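Local coordinates for uncharacterized protein (PDB 4XE7) that is a bacterial actin-like protein of the ParM type, which probably assembles into cytoskeletal filaments that help segregate plasmid DNA, at residues D350-A353 and S354-F358. Residues are numbered along the deposited sequence; the frame is centred on the assembly and turned at random.
Sequences DQKA and SLMKF
Gln351 and Ser354 are joined through a water on one face of the alpha-helix 337-362, in the actin-like fold of this ParM. The water donates to Gln351 OE1 at 2.9 Å. It is also hydrogen-bonded to Ser354 OG, 2.6 Å away, which stands anti to its own backbone N (chi1 167°). The Gln351 chain bends at chi2 (-71°), which turns its amide along the helix toward Leu355. There Gln351 OE1 comes to 4.0 Å from Leu355 CG, and the two side chains slant across each other. The other end of the amide is held as well, since NE2 bonds to Ser242 OG. Both amide ends are therefore engaged, which should fix the flip of the group. Gln351 and Leu355 face strand 232-237, touching Leu237 and Asn235, so this side of the helix packs on the five-stranded sheet. On another face, Lys352 and Met356 extend alongside each other in the same direction. Lys352 CG and Met356 CG are their closest side-chain atoms, at 4.1 Å. Five i to i+4 backbone bonds run through residues 350-358. The one from Leu355 N to Gln351 O is 2.8 Å long, and Leu355 CG also rests 3.1 Å from that same oxygen.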
ATOM      1  N   ASP A 350      -4.427   9.971 -22.629  1.00 22.58           N
ATOM      2  CA  ASP A 350      -3.091  10.503 -22.375  1.00 21.61           C
ATOM      3  C   ASP A 350      -2.146   9.424 -21.848  1.00 23.64           C
ATOM      4  O   ASP A 350      -0.983   9.350 -22.246  1.00 15.87           O
ATOM      5  CB  ASP A 350      -3.164  11.672 -21.402  1.00 21.60           C
ATOM      6  CG  ASP A 350      -3.775  12.902 -22.047  1.00 34.22           C
ATOM      7  OD1 ASP A 350      -3.713  12.989 -23.301  1.00 27.79           O
ATOM      8  OD2 ASP A 350      -4.306  13.767 -21.316  1.00 25.53           O
ATOM      9  N   GLN A 351      -2.651   8.569 -20.968  1.00 20.18           N
ATOM     10  CA  GLN A 351      -1.855   7.432 -20.539  1.00 21.11           C
ATOM     11  C   GLN A 351      -1.574   6.471 -21.691  1.00 21.81           C
ATOM     12  O   GLN A 351      -0.487   5.896 -21.770  1.00 17.85           O
ATOM     13  CB  GLN A 351      -2.551   6.697 -19.394  1.00 15.34           C
ATOM     14  CG  GLN A 351      -2.351   7.408 -18.016  1.00 17.91           C
ATOM     15  CD  GLN A 351      -0.901   7.280 -17.493  1.00 22.54           C
ATOM     16  OE1 GLN A 351      -0.051   6.664 -18.130  1.00 18.14           O
ATOM     17  NE2 GLN A 351      -0.633   7.863 -16.337  1.00 24.81           N
ATOM     18  N   LYS A 352      -2.558   6.284 -22.569  1.00 19.96           N
ATOM     19  CA  LYS A 352      -2.360   5.384 -23.711  1.00 22.01           C
ATOM     20  C   LYS A 352      -1.139   5.789 -24.533  1.00 19.99           C
ATOM     21  O   LYS A 352      -0.273   4.970 -24.831  1.00 20.31           O
ATOM     22  CB  LYS A 352      -3.596   5.365 -24.615  1.00 19.77           C
ATOM     23  CG  LYS A 352      -3.438   4.379 -25.781  1.00 31.89           C
ATOM     24  CD  LYS A 352      -4.150   4.841 -27.044  1.00 34.95           C
ATOM     25  CE  LYS A 352      -4.083   3.778 -28.147  1.00 37.47           C
ATOM     26  NZ  LYS A 352      -5.308   2.945 -28.259  1.00 30.68           N
ATOM     27  N   ALA A 353      -1.077   7.065 -24.895  1.00 20.30           N
ATOM     28  CA  ALA A 353       0.037   7.587 -25.667  1.00 27.40           C
ATOM     29  C   ALA A 353       1.369   7.353 -24.939  1.00 26.69           C
ATOM     30  O   ALA A 353       2.361   6.982 -25.552  1.00 24.20           O
ATOM     31  CB  ALA A 353      -0.165   9.075 -25.950  1.00 25.64           C
ATOM     32  N   SER A 354       1.373   7.560 -23.626  1.00 17.64           N
ATOM     33  CA  SER A 354       2.576   7.361 -22.818  1.00 20.34           C
ATOM     34  C   SER A 354       3.014   5.886 -22.747  1.00 16.51           C
ATOM     35  O   SER A 354       4.202   5.548 -22.923  1.00 14.88           O
ATOM     36  CB  SER A 354       2.323   7.898 -21.399  1.00 19.49           C
ATOM     37  OG  SER A 354       3.329   7.458 -20.503  1.00 33.66           O
ATOM     38  N   LEU A 355       2.041   5.021 -22.462  1.00 20.24           N
ATOM     39  CA  LEU A 355       2.277   3.589 -22.303  1.00 20.79           C
ATOM     40  C   LEU A 355       2.679   2.910 -23.606  1.00 23.02           C
ATOM     41  O   LEU A 355       3.506   1.982 -23.613  1.00 16.34           O
ATOM     42  CB  LEU A 355       1.024   2.905 -21.750  1.00 17.18           C
ATOM     43  CG  LEU A 355       0.605   3.372 -20.359  1.00 21.46           C
ATOM     44  CD1 LEU A 355      -0.775   2.875 -20.026  1.00 13.74           C
ATOM     45  CD2 LEU A 355       1.604   2.867 -19.340  1.00 19.48           C
ATOM     46  N   MET A 356       2.076   3.342 -24.707  1.00 17.40           N
ATOM     47  CA  MET A 356       2.431   2.750 -26.009  1.00 20.18           C
ATOM     48  C   MET A 356       3.851   3.167 -26.389  1.00 22.89           C
ATOM     49  O   MET A 356       4.652   2.344 -26.815  1.00 17.13           O
ATOM     50  CB  MET A 356       1.419   3.146 -27.098  1.00 15.47           C
ATOM     51  CG  MET A 356       0.035   2.490 -26.895  1.00 23.64           C
ATOM     52  SD  MET A 356      -0.019   0.665 -27.095  1.00 18.04           S
ATOM     53  CE  MET A 356      -0.110   0.523 -28.879  1.00 49.49           C
ATOM     54  N   LYS A 357       4.186   4.433 -26.168  1.00 27.78           N
ATOM     55  CA  LYS A 357       5.542   4.896 -26.437  1.00 36.38           C
ATOM     56  C   LYS A 357       6.595   4.133 -25.588  1.00 16.26           C
ATOM     57  O   LYS A 357       7.656   3.758 -26.089  1.00 20.68           O
ATOM     58  CB  LYS A 357       5.611   6.407 -26.202  1.00 31.31           C
ATOM     59  CG  LYS A 357       6.986   7.011 -26.266  1.00 41.61           C
ATOM     60  CD  LYS A 357       6.925   8.534 -26.147  1.00 43.11           C
ATOM     61  CE  LYS A 357       6.076   9.148 -27.248  1.00 35.45           C
ATOM     62  NZ  LYS A 357       6.881   9.368 -28.484  1.00 42.38           N
ATOM     63  N   PHE A 358       6.294   3.894 -24.317  1.00 19.67           N
ATOM     64  CA  PHE A 358       7.225   3.196 -23.452  1.00 15.51           C
ATOM     65  C   PHE A 358       7.373   1.751 -23.902  1.00 19.68           C
ATOM     66  O   PHE A 358       8.434   1.170 -23.772  1.00 19.02           O
ATOM     67  CB  PHE A 358       6.782   3.226 -21.986  1.00 15.11           C
ATOM     68  CG  PHE A 358       7.857   2.793 -21.022  1.00 17.74           C
ATOM     69  CD1 PHE A 358       9.049   3.496 -20.943  1.00 20.15           C
ATOM     70  CD2 PHE A 358       7.680   1.690 -20.188  1.00 16.04           C
ATOM     71  CE1 PHE A 358      10.042   3.122 -20.046  1.00 16.82           C
ATOM     72  CE2 PHE A 358       8.674   1.315 -19.277  1.00 20.82           C
ATOM     73  CZ  PHE A 358       9.858   2.031 -19.216  1.00 15.16           C
TER
HETATM   74  O   HOH W   1       2.804   6.719 -18.111  1.00 26.22           O